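Long-range contacts in probable protein phosphatase 2C 50 (Oryza sativa subsp. japonica, PDB 5ZCG), which probably removes phosphate from serine and threonine residues of proteins, as a magnesium-dependent PP2C phosphatase, and is probably linked to abscisic acid signalling: residues M16-A21 against V59-G64; E67-C72 against V142-V147; S153-V158 against V234-K239. The protein carries 5 engineered substitutions. One frame throughout, in Å; residues are numbered along the deposited sequence.

Contact 1 of 3, residues M16-A21 against V59-G64; sequences MEDASA and VFDGHG. With MG (magnesium ion), chain F; MG (magnesium ion), chain E.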
ATOM      1  N   MET A  16     -10.757  -8.282   5.353  1.00 39.09           N
ATOM      2  CA  MET A  16     -10.040  -7.301   6.156  1.00 39.45           C
ATOM      3  C   MET A  16      -8.572  -7.259   5.746  1.00 33.68           C
ATOM      4  O   MET A  16      -7.873  -8.278   5.810  1.00 32.51           O
ATOM      5  CB  MET A  16     -10.156  -7.639   7.640  1.00 39.29           C
ATOM      6  CG  MET A  16      -9.386  -6.701   8.537  1.00 36.16           C
ATOM      7  SD  MET A  16      -9.912  -4.996   8.312  1.00 36.56           S
ATOM      8  CE  MET A  16      -9.782  -4.389   9.998  1.00 35.70           C
ATOM      9  N   GLU A  17      -8.100  -6.076   5.348  1.00 31.53           N
ATOM     10  CA  GLU A  17      -6.702  -5.879   4.991  1.00 28.13           C
ATOM     11  C   GLU A  17      -6.049  -4.743   5.762  1.00 31.90           C
ATOM     12  O   GLU A  17      -4.884  -4.425   5.495  1.00 34.29           O
ATOM     13  CB  GLU A  17      -6.565  -5.629   3.484  1.00 23.73           C
ATOM     14  CG  GLU A  17      -7.121  -6.773   2.645  1.00 28.88           C
ATOM     15  CD  GLU A  17      -7.070  -6.488   1.159  1.00 36.74           C
ATOM     16  OE1 GLU A  17      -7.142  -7.455   0.372  1.00 40.84           O
ATOM     17  OE2 GLU A  17      -6.961  -5.303   0.779  1.00 37.66           O
ATOM     18  N   ASP A  18      -6.768  -4.114   6.684  1.00 32.61           N
ATOM     19  CA  ASP A  18      -6.160  -3.211   7.646  1.00 31.56           C
ATOM     20  C   ASP A  18      -5.499  -4.027   8.749  1.00 31.15           C
ATOM     21  O   ASP A  18      -5.977  -5.103   9.124  1.00 30.54           O
ATOM     22  CB  ASP A  18      -7.218  -2.296   8.271  1.00 30.86           C
ATOM     23  CG  ASP A  18      -7.488  -1.039   7.463  1.00 29.24           C
ATOM     24  OD1 ASP A  18      -7.068  -0.956   6.290  1.00 29.11           O
ATOM     25  OD2 ASP A  18      -8.153  -0.132   8.011  1.00 29.17           O
ATOM     26  N   ALA A  19      -4.384  -3.508   9.265  1.00 29.86           N
ATOM     27  CA  ALA A  19      -3.728  -4.062  10.439  1.00 27.47           C
ATOM     28  C   ALA A  19      -3.341  -2.914  11.358  1.00 30.23           C
ATOM     29  O   ALA A  19      -3.261  -1.753  10.941  1.00 26.79           O
ATOM     30  CB  ALA A  19      -2.492  -4.893  10.070  1.00 28.03           C
ATOM     31  N   SER A  20      -3.091  -3.251  12.621  1.00 31.75           N
ATOM     32  CA  SER A  20      -2.721  -2.234  13.591  1.00 31.04           C
ATOM     33  C   SER A  20      -1.776  -2.834  14.621  1.00 30.20           C
ATOM     34  O   SER A  20      -1.714  -4.052  14.809  1.00 31.03           O
ATOM     35  CB  SER A  20      -3.960  -1.636  14.266  1.00 30.61           C
ATOM     36  OG  SER A  20      -4.562  -2.579  15.131  1.00 33.42           O
ATOM     37  N   ALA A  21      -1.034  -1.955  15.284  1.00 30.72           N
ATOM     38  CA  ALA A  21      -0.078  -2.356  16.305  1.00 28.06           C
ATOM     39  C   ALA A  21      -0.121  -1.363  17.453  1.00 26.81           C
ATOM     40  O   ALA A  21      -0.251  -0.156  17.231  1.00 28.28           O
ATOM     41  CB  ALA A  21       1.350  -2.440  15.748  1.00 29.75           C
ATOM     42  N   VAL A  59      -0.833   2.131  12.302  1.00 28.91           N
ATOM     43  CA  VAL A  59      -1.924   1.677  11.451  1.00 27.95           C
ATOM     44  C   VAL A  59      -1.351   1.408  10.069  1.00 27.19           C
ATOM     45  O   VAL A  59      -0.649   2.258   9.499  1.00 27.71           O
ATOM     46  CB  VAL A  59      -3.075   2.698  11.398  1.00 30.75           C
ATOM     47  CG1 VAL A  59      -4.086   2.329  10.304  1.00 27.21           C
ATOM     48  CG2 VAL A  59      -3.759   2.780  12.762  1.00 32.31           C
ATOM     49  N   PHE A  60      -1.650   0.221   9.535  1.00 26.40           N
ATOM     50  CA  PHE A  60      -1.091  -0.266   8.280  1.00 27.58           C
ATOM     51  C   PHE A  60      -2.248  -0.675   7.380  1.00 27.07           C
ATOM     52  O   PHE A  60      -2.909  -1.687   7.629  1.00 25.96           O
ATOM     53  CB  PHE A  60      -0.142  -1.437   8.531  1.00 22.62           C
ATOM     54  CG  PHE A  60       0.723  -1.252   9.747  1.00 24.89           C
ATOM     55  CD1 PHE A  60       1.868  -0.477   9.686  1.00 25.10           C
ATOM     56  CD2 PHE A  60       0.370  -1.823  10.960  1.00 24.42           C
ATOM     57  CE1 PHE A  60       2.658  -0.288  10.802  1.00 25.35           C
ATOM     58  CE2 PHE A  60       1.152  -1.638  12.080  1.00 29.93           C
ATOM     59  CZ  PHE A  60       2.301  -0.871  12.002  1.00 28.85           C
ATOM     60  N   ASP A  61      -2.485   0.100   6.335  1.00 26.92           N
ATOM     61  CA  ASP A  61      -3.606  -0.115   5.426  1.00 26.94           C
ATOM     62  C   ASP A  61      -3.074  -0.908   4.235  1.00 23.58           C
ATOM     63  O   ASP A  61      -2.401  -0.360   3.361  1.00 24.42           O
ATOM     64  CB  ASP A  61      -4.206   1.232   5.033  1.00 25.19           C
ATOM     65  CG  ASP A  61      -5.384   1.118   4.086  1.00 27.26           C
ATOM     66  OD1 ASP A  61      -5.675   0.017   3.569  1.00 26.54           O
ATOM     67  OD2 ASP A  61      -6.025   2.164   3.863  1.00 28.99           O
ATOM     68  N   GLY A  62      -3.376  -2.206   4.209  1.00 21.37           N
ATOM     69  CA  GLY A  62      -2.918  -3.045   3.120  1.00 23.88           C
ATOM     70  C   GLY A  62      -3.817  -2.956   1.897  1.00 24.43           C
ATOM     71  O   GLY A  62      -5.013  -2.691   1.991  1.00 30.23           O
ATOM     72  N   HIS A  63      -3.202  -3.132   0.728  1.00 24.95           N
ATOM     73  CA  HIS A  63      -3.897  -3.272  -0.546  1.00 24.18           C
ATOM     74  C   HIS A  63      -3.270  -4.433  -1.308  1.00 29.14           C
ATOM     75  O   HIS A  63      -2.110  -4.794  -1.082  1.00 33.01           O
ATOM     76  CB  HIS A  63      -3.845  -1.984  -1.385  1.00 22.42           C
ATOM     77  CG  HIS A  63      -2.463  -1.441  -1.572  1.00 31.27           C
ATOM     78  ND1 HIS A  63      -1.941  -0.447  -0.773  1.00 34.37           N
ATOM     79  CD2 HIS A  63      -1.490  -1.764  -2.457  1.00 32.61           C
ATOM     80  CE1 HIS A  63      -0.707  -0.177  -1.160  1.00 34.66           C
ATOM     81  NE2 HIS A  63      -0.409  -0.962  -2.180  1.00 34.66           N
ATOM     82  N   GLY A  64      -4.050  -5.025  -2.210  1.00 25.85           N
ATOM     83  CA  GLY A  64      -3.652  -6.243  -2.894  1.00 22.46           C
ATOM     84  C   GLY A  64      -3.691  -7.486  -2.038  1.00 25.67           C
ATOM     85  O   GLY A  64      -3.431  -8.584  -2.546  1.00 28.21           O
TER
HETATM   86 MG    MG F 402      -6.700  -1.395   2.160  1.00 44.02          MG
HETATM   87 MG    MG E 401      -8.168   1.906   3.115  1.00 24.70          MG
HETATM   88  O   HOH W   1      -7.988  -2.992   1.136  1.00 38.19           O
HETATM   89  O   HOH W   2      -8.670   1.382   5.101  1.00 27.11           O
HETATM   90  O   HOH W   3      -7.747   2.316   1.305  1.00 29.30           O
HETATM   91  O   HOH W   4      -8.238   0.023   2.292  1.00 29.73           O
HETATM   92  O   HOH W   5      -6.626  -0.001   0.403  1.00 37.93           O
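F60 O is approached by two groups of the adjoining strand: A19 N donates a hydrogen bond of 2.9 Å to it, and the CA-H of D18 adds a longer contact. F60 N returns a bond to A19 O, also 2.9 Å, making A19 and F60 the antiparallel hydrogen-bonded pair between the non-hydrogen-bonded pairs D18-D61 and S20-V59. These strands, 18-28 and 53-63, belong to one sheet of the PP2C beta sandwich, and the metal centre lies where 53-63 ends and 18-28 begins. A19 and F60 face helix 67-91, while S20 and V59 lie against strand 313-319 of the other sheet. Beyond the ladder, G62 N reaches E17 O at 3.0 Å, approaching from 38° above the carbonyl plane; a side chain on G62 would probably crowd that oxygen. With its CG anti to the backbone N (chi1 -180°), D61 presents its carboxylate to both magnesium ions, OD1 binding one at 2.2 Å and OD2 the other at 2.3 Å. Water 4 also bridges the pair. G62 O is a further ligand of the first ion, and D249 and D311 bind the second. D18 OD1 comes within 3.2 Å of D61 OD1, the carboxylate planes 71° apart; this meeting of two acceptors is probably eased by the ions, and metal-bound water 2 is placed to donate to D18 OD1. S248 and T314 hold D18 OD2. In the second shell, E17 OE2 takes a 2.6 Å bond from water 1, a ligand of the first ion, and is also hydrogen-bonded by a side chain of another protein's chain. At the far end, A21 CB lies in the plane of the F60 ring, meeting its edge at CE2, 3.8 Å away.

Contact 2 of 3, residues E67-C72 against V142-V147; sequences EVANYC and VGSTAV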
ATOM      1  N   GLU A  67      -1.151  -9.296   3.513  1.00 29.54           N
ATOM      2  CA  GLU A  67       0.091  -9.887   4.004  1.00 33.66           C
ATOM      3  C   GLU A  67       1.133  -8.829   4.348  1.00 32.65           C
ATOM      4  O   GLU A  67       1.873  -8.983   5.327  1.00 32.45           O
ATOM      5  CB  GLU A  67       0.657 -10.858   2.966  1.00 37.84           C
ATOM      6  CG  GLU A  67      -0.215 -12.074   2.680  1.00 42.00           C
ATOM      7  CD  GLU A  67      -1.297 -11.790   1.653  1.00 46.46           C
ATOM      8  OE1 GLU A  67      -2.317 -12.508   1.653  1.00 50.99           O
ATOM      9  OE2 GLU A  67      -1.132 -10.846   0.851  1.00 48.16           O
ATOM     10  N   VAL A  68       1.200  -7.741   3.581  1.00 29.59           N
ATOM     11  CA  VAL A  68       2.191  -6.710   3.882  1.00 29.44           C
ATOM     12  C   VAL A  68       1.762  -5.876   5.085  1.00 26.52           C
ATOM     13  O   VAL A  68       2.591  -5.505   5.921  1.00 25.26           O
ATOM     14  CB  VAL A  68       2.464  -5.841   2.640  1.00 26.13           C
ATOM     15  CG1 VAL A  68       3.422  -4.699   2.972  1.00 20.29           C
ATOM     16  CG2 VAL A  68       3.035  -6.694   1.517  1.00 25.57           C
ATOM     17  N   ALA A  69       0.465  -5.594   5.217  1.00 26.18           N
ATOM     18  CA  ALA A  69      -0.008  -4.898   6.412  1.00 28.47           C
ATOM     19  C   ALA A  69       0.268  -5.710   7.677  1.00 25.71           C
ATOM     20  O   ALA A  69       0.697  -5.161   8.701  1.00 25.97           O
ATOM     21  CB  ALA A  69      -1.500  -4.587   6.282  1.00 27.73           C
ATOM     22  N   ASN A  70       0.035  -7.025   7.621  1.00 28.17           N
ATOM     23  CA  ASN A  70       0.307  -7.881   8.772  1.00 29.38           C
ATOM     24  C   ASN A  70       1.799  -7.979   9.048  1.00 28.17           C
ATOM     25  O   ASN A  70       2.226  -7.980  10.215  1.00 27.22           O
ATOM     26  CB  ASN A  70      -0.275  -9.275   8.539  1.00 30.60           C
ATOM     27  CG  ASN A  70      -1.787  -9.289   8.606  1.00 34.82           C
ATOM     28  OD1 ASN A  70      -2.402  -8.361   9.127  1.00 37.24           O
ATOM     29  ND2 ASN A  70      -2.393 -10.340   8.071  1.00 32.46           N
ATOM     30  N   TYR A  71       2.606  -8.059   7.989  1.00 28.60           N
ATOM     31  CA  TYR A  71       4.050  -8.073   8.180  1.00 30.21           C
ATOM     32  C   TYR A  71       4.519  -6.784   8.843  1.00 32.09           C
ATOM     33  O   TYR A  71       5.401  -6.809   9.708  1.00 32.65           O
ATOM     34  CB  TYR A  71       4.764  -8.285   6.845  1.00 25.86           C
ATOM     35  CG  TYR A  71       6.232  -8.592   7.020  1.00 30.48           C
ATOM     36  CD1 TYR A  71       6.659  -9.880   7.318  1.00 32.30           C
ATOM     37  CD2 TYR A  71       7.187  -7.590   6.914  1.00 33.43           C
ATOM     38  CE1 TYR A  71       7.995 -10.162   7.495  1.00 36.12           C
ATOM     39  CE2 TYR A  71       8.535  -7.864   7.090  1.00 32.45           C
ATOM     40  CZ  TYR A  71       8.928  -9.153   7.375  1.00 35.61           C
ATOM     41  OH  TYR A  71      10.258  -9.430   7.554  1.00 40.97           O
ATOM     42  N   CYS A  72       3.934  -5.647   8.457  1.00 28.60           N
ATOM     43  CA  CYS A  72       4.300  -4.388   9.099  1.00 28.93           C
ATOM     44  C   CYS A  72       3.925  -4.410  10.572  1.00 30.41           C
ATOM     45  O   CYS A  72       4.744  -4.064  11.435  1.00 28.78           O
ATOM     46  CB  CYS A  72       3.633  -3.217   8.386  1.00 27.52           C
ATOM     47  SG  CYS A  72       4.362  -2.822   6.782  1.00 30.11           S
ATOM     48  N   VAL A 142       1.358  -6.363  -3.859  1.00 30.83           N
ATOM     49  CA  VAL A 142       0.792  -6.278  -2.519  1.00 31.55           C
ATOM     50  C   VAL A 142       1.574  -5.222  -1.754  1.00 29.11           C
ATOM     51  O   VAL A 142       2.809  -5.197  -1.807  1.00 29.21           O
ATOM     52  CB  VAL A 142       0.834  -7.636  -1.799  1.00 32.68           C
ATOM     53  CG1 VAL A 142       0.100  -7.559  -0.466  1.00 30.83           C
ATOM     54  CG2 VAL A 142       0.228  -8.725  -2.681  1.00 35.17           C
ATOM     55  N   GLY A 143       0.857  -4.354  -1.041  1.00 27.04           N
ATOM     56  CA  GLY A 143       1.497  -3.271  -0.324  1.00 25.77           C
ATOM     57  C   GLY A 143       0.726  -2.870   0.914  1.00 29.90           C
ATOM     58  O   GLY A 143      -0.283  -3.482   1.280  1.00 27.01           O
ATOM     59  N   SER A 144       1.213  -1.814   1.561  1.00 27.07           N
ATOM     60  CA  SER A 144       0.524  -1.299   2.730  1.00 27.38           C
ATOM     61  C   SER A 144       0.996   0.118   3.011  1.00 27.63           C
ATOM     62  O   SER A 144       2.130   0.484   2.692  1.00 26.73           O
ATOM     63  CB  SER A 144       0.761  -2.185   3.957  1.00 26.94           C
ATOM     64  OG  SER A 144       0.226  -1.582   5.122  1.00 27.45           O
ATOM     65  N   THR A 145       0.099   0.918   3.581  1.00 24.73           N
ATOM     66  CA  THR A 145       0.533   2.148   4.213  1.00 21.86           C
ATOM     67  C   THR A 145       1.163   1.822   5.557  1.00 24.40           C
ATOM     68  O   THR A 145       1.083   0.695   6.055  1.00 25.41           O
ATOM     69  CB  THR A 145      -0.630   3.111   4.422  1.00 25.10           C
ATOM     70  OG1 THR A 145      -1.378   2.711   5.583  1.00 28.26           O
ATOM     71  CG2 THR A 145      -1.542   3.098   3.219  1.00 22.55           C
ATOM     72  N   ALA A 146       1.794   2.828   6.148  1.00 22.72           N
ATOM     73  CA  ALA A 146       2.379   2.689   7.474  1.00 26.25           C
ATOM     74  C   ALA A 146       2.373   4.072   8.099  1.00 26.49           C
ATOM     75  O   ALA A 146       3.133   4.943   7.672  1.00 29.32           O
ATOM     76  CB  ALA A 146       3.796   2.116   7.406  1.00 19.81           C
ATOM     77  N   VAL A 147       1.514   4.289   9.087  1.00 25.30           N
ATOM     78  CA  VAL A 147       1.565   5.508   9.879  1.00 27.32           C
ATOM     79  C   VAL A 147       1.845   5.080  11.312  1.00 29.23           C
ATOM     80  O   VAL A 147       1.083   4.298  11.896  1.00 32.26           O
ATOM     81  CB  VAL A 147       0.277   6.350   9.754  1.00 32.03           C
ATOM     82  CG1 VAL A 147      -0.968   5.562  10.143  1.00 26.49           C
ATOM     83  CG2 VAL A 147       0.391   7.636  10.563  1.00 35.01           C
TER
HETATM   84  O   HOH W   6      -0.965  -5.659   2.636  1.00 21.08           O
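V68 and V142 make the main apolar contact, CG2 of V68 lying 3.6 Å from CG1 of V142 as the two side chains run past each other in opposite directions. The other branch of V68 is anti to the backbone N (chi1 176°), and this turns CG1 toward S144 CB, 3.8 Å away, while V68 CB rests over the carbonyl of G143. E67, bent at chi2, crosses V142 at about a right angle and brings OE2 to 3.7 Å from V142 CG1, at the exposed margin of the contact. The start of helix 67-91 is thereby laid on the outer face of the sheet, at strand 143-151, as one of the helices that flank the beta sandwich of PP2C phosphatases. I217 and V118 also pack on V68, from strand 217-218 and helix 99-118. Of the polar groups, S144 OG is used within its own segment, and one water makes the link across. S144 OG sits 3.6 Å from A69 CA and close to A69 CB as well, yet it donates its hydrogen to the next residue, T145 O, at 2.6 Å in the carbonyl plane, on a lone pair. With an alanine at S144, T145 O would probably lose this bond and a small gap would be likely to open beside A69. No direct hydrogen bond joins 67-72 to 142-147; water 6 does so instead, accepting from A69 N in the first turn of the helix at 3.0 Å and donating to G143 O at 2.7 Å.

Contact 3 of 3, residues S153-V158 against V234-K239; sequences SSHVVV and VVPRAK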
ATOM      1  N   SER A 153       7.036  10.312  27.272  1.00 34.59           N
ATOM      2  CA  SER A 153       6.450  11.282  28.190  1.00 39.25           C
ATOM      3  C   SER A 153       6.522  12.697  27.633  1.00 35.25           C
ATOM      4  O   SER A 153       5.608  13.502  27.843  1.00 36.36           O
ATOM      5  CB  SER A 153       7.155  11.208  29.544  1.00 44.97           C
ATOM      6  OG  SER A 153       7.265   9.862  29.960  1.00 52.03           O
ATOM      7  N   SER A 154       7.599  13.020  26.916  1.00 33.92           N
ATOM      8  CA  SER A 154       7.860  14.389  26.497  1.00 34.19           C
ATOM      9  C   SER A 154       7.595  14.659  25.023  1.00 31.93           C
ATOM     10  O   SER A 154       7.426  15.826  24.657  1.00 34.48           O
ATOM     11  CB  SER A 154       9.311  14.778  26.822  1.00 31.21           C
ATOM     12  OG  SER A 154      10.218  14.038  26.027  1.00 31.35           O
ATOM     13  N   HIS A 155       7.573  13.635  24.170  1.00 30.06           N
ATOM     14  CA  HIS A 155       7.504  13.850  22.729  1.00 33.41           C
ATOM     15  C   HIS A 155       6.647  12.784  22.062  1.00 34.59           C
ATOM     16  O   HIS A 155       6.516  11.662  22.558  1.00 33.69           O
ATOM     17  CB  HIS A 155       8.905  13.834  22.083  1.00 31.55           C
ATOM     18  CG  HIS A 155       9.776  14.981  22.496  1.00 35.44           C
ATOM     19  ND1 HIS A 155      10.416  15.031  23.717  1.00 37.69           N
ATOM     20  CD2 HIS A 155      10.105  16.125  21.851  1.00 35.81           C
ATOM     21  CE1 HIS A 155      11.103  16.156  23.806  1.00 38.50           C
ATOM     22  NE2 HIS A 155      10.930  16.838  22.687  1.00 39.34           N
ATOM     23  N   VAL A 156       6.063  13.157  20.927  1.00 33.14           N
ATOM     24  CA  VAL A 156       5.486  12.224  19.969  1.00 30.70           C
ATOM     25  C   VAL A 156       6.266  12.351  18.666  1.00 29.01           C
ATOM     26  O   VAL A 156       6.466  13.462  18.165  1.00 30.48           O
ATOM     27  CB  VAL A 156       3.988  12.502  19.745  1.00 30.43           C
ATOM     28  CG1 VAL A 156       3.441  11.593  18.660  1.00 28.14           C
ATOM     29  CG2 VAL A 156       3.216  12.345  21.051  1.00 30.54           C
ATOM     30  N   VAL A 157       6.717  11.224  18.120  1.00 27.41           N
ATOM     31  CA  VAL A 157       7.427  11.202  16.843  1.00 29.35           C
ATOM     32  C   VAL A 157       6.616  10.386  15.846  1.00 30.24           C
ATOM     33  O   VAL A 157       6.330   9.208  16.080  1.00 33.60           O
ATOM     34  CB  VAL A 157       8.847  10.634  16.983  1.00 29.18           C
ATOM     35  CG1 VAL A 157       9.619  10.841  15.687  1.00 30.22           C
ATOM     36  CG2 VAL A 157       9.557  11.298  18.142  1.00 29.51           C
ATOM     37  N   VAL A 158       6.266  11.000  14.726  1.00 27.30           N
ATOM     38  CA  VAL A 158       5.385  10.388  13.745  1.00 27.55           C
ATOM     39  C   VAL A 158       6.174  10.128  12.474  1.00 28.14           C
ATOM     40  O   VAL A 158       6.888  11.012  11.987  1.00 33.61           O
ATOM     41  CB  VAL A 158       4.160  11.273  13.462  1.00 26.75           C
ATOM     42  CG1 VAL A 158       3.487  10.823  12.182  1.00 24.83           C
ATOM     43  CG2 VAL A 158       3.200  11.226  14.643  1.00 26.47           C
ATOM     44  N   VAL A 234       8.601  15.538  14.525  1.00 37.12           N
ATOM     45  CA  VAL A 234       8.903  15.471  15.953  1.00 35.07           C
ATOM     46  C   VAL A 234       8.110  16.566  16.652  1.00 35.61           C
ATOM     47  O   VAL A 234       8.288  17.753  16.353  1.00 37.81           O
ATOM     48  CB  VAL A 234      10.408  15.623  16.227  1.00 34.74           C
ATOM     49  CG1 VAL A 234      10.690  15.466  17.715  1.00 39.15           C
ATOM     50  CG2 VAL A 234      11.204  14.616  15.416  1.00 30.49           C
ATOM     51  N   VAL A 235       7.221  16.184  17.565  1.00 33.36           N
ATOM     52  CA  VAL A 235       6.350  17.164  18.207  1.00 35.32           C
ATOM     53  C   VAL A 235       6.459  17.025  19.722  1.00 37.82           C
ATOM     54  O   VAL A 235       6.060  16.001  20.297  1.00 36.83           O
ATOM     55  CB  VAL A 235       4.895  17.043  17.707  1.00 35.02           C
ATOM     56  CG1 VAL A 235       4.419  15.606  17.702  1.00 36.87           C
ATOM     57  CG2 VAL A 235       3.959  17.907  18.540  1.00 28.94           C
ATOM     58  N   PRO A 236       7.035  18.011  20.402  1.00 39.93           N
ATOM     59  CA  PRO A 236       7.049  17.971  21.866  1.00 40.93           C
ATOM     60  C   PRO A 236       5.632  18.057  22.410  1.00 43.35           C
ATOM     61  O   PRO A 236       4.791  18.802  21.900  1.00 42.60           O
ATOM     62  CB  PRO A 236       7.887  19.198  22.252  1.00 43.55           C
ATOM     63  CG  PRO A 236       7.913  20.064  21.027  1.00 44.18           C
ATOM     64  CD  PRO A 236       7.813  19.136  19.860  1.00 40.57           C
ATOM     65  N   ARG A 237       5.362  17.267  23.443  1.00 41.66           N
ATOM     66  CA  ARG A 237       4.030  17.251  24.018  1.00 39.78           C
ATOM     67  C   ARG A 237       3.779  18.557  24.762  1.00 44.14           C
ATOM     68  O   ARG A 237       4.705  19.200  25.264  1.00 46.49           O
ATOM     69  CB  ARG A 237       3.866  16.040  24.935  1.00 34.94           C
ATOM     70  CG  ARG A 237       3.741  14.734  24.153  1.00 32.97           C
ATOM     71  CD  ARG A 237       3.779  13.519  25.056  1.00 35.58           C
ATOM     72  NE  ARG A 237       2.613  13.443  25.931  1.00 31.41           N
ATOM     73  CZ  ARG A 237       2.202  12.330  26.534  1.00 32.44           C
ATOM     74  NH1 ARG A 237       2.861  11.194  26.355  1.00 32.36           N
ATOM     75  NH2 ARG A 237       1.130  12.353  27.314  1.00 33.84           N
ATOM     76  N   ALA A 238       2.509  18.948  24.835  1.00 43.18           N
ATOM     77  CA  ALA A 238       2.125  20.264  25.320  1.00 46.83           C
ATOM     78  C   ALA A 238       1.018  20.150  26.356  1.00 48.15           C
ATOM     79  O   ALA A 238       0.403  19.096  26.540  1.00 47.48           O
ATOM     80  CB  ALA A 238       1.668  21.178  24.173  1.00 46.16           C
ATOM     81  N   LYS A 239       0.790  21.273  27.042  1.00 53.00           N
ATOM     82  CA  LYS A 239      -0.230  21.341  28.084  1.00 60.01           C
ATOM     83  C   LYS A 239      -1.613  20.969  27.554  1.00 56.46           C
ATOM     84  O   LYS A 239      -2.367  20.250  28.220  1.00 53.07           O
ATOM     85  CB  LYS A 239      -0.244  22.751  28.687  1.00 66.86           C
ATOM     86  CG  LYS A 239      -0.760  23.837  27.733  1.00 71.16           C
ATOM     87  CD  LYS A 239       0.177  25.025  27.613  1.00 74.88           C
ATOM     88  CE  LYS A 239      -0.260  25.960  26.486  1.00 76.75           C
ATOM     89  NZ  LYS A 239      -0.143  25.316  25.143  1.00 75.80           N
TER
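V156 and V235 satisfy each other's backbones as an antiparallel hydrogen-bonded pair: V156 N donates to V235 O at 2.9 Å, almost straight (176°), and V235 N to V156 O at 2.9 Å, nearly along the C=O axis. The next rung is R237 N to S154 O, 2.8 Å. P236 stands between them opposite H155 in a non-hydrogen-bonded pair, where its missing N-H costs this pairing nothing; its own carbonyl is taken by R170. The H155 ring crosses P236 obliquely, CD2 lying 3.6 Å from P236 CA; at its edge S154 OG approaches ND1 in plane, at a doubtfully short distance. R237 CD lies 3.3 Å from S153 O, and the bend at chi3 (67°) turns the guanidinium so that this oxygen lies over one of its faces; NH1 is bonded to C152 O, and NH2 more weakly to L320 O. On the H155 side of the sheet, V157 and V234 lie side by side under W103 of helix 99-118. On the reverse side, V235 meets R170 of strand 165-170, in the second sheet. Along its other edge strand 155-161 pairs with 143-151, through backbone bonds between V157 and L150.

How the contacts relate
From the N terminus the three contacts follow in series, none nesting or crossing. Contact 1 closes a loop of 37 residues by pairing strand 53-63 with strand 18-28. The chain then enters helix 67-91, and contact 2 closes 69 residues by bringing strand 143-151 back under that helix and beside strand 53-63; there D61 O and T145 N, 2.8 Å apart, probably join contacts 1 and 2 by a hydrogen bond. Strand 155-161 follows directly, and contact 3 closes the longest loop, 75 residues, by adding strand 231-236. All three reach one sheet, yet the centre of contact 3 lies about 25 Å from those of the others, across the chain's centre.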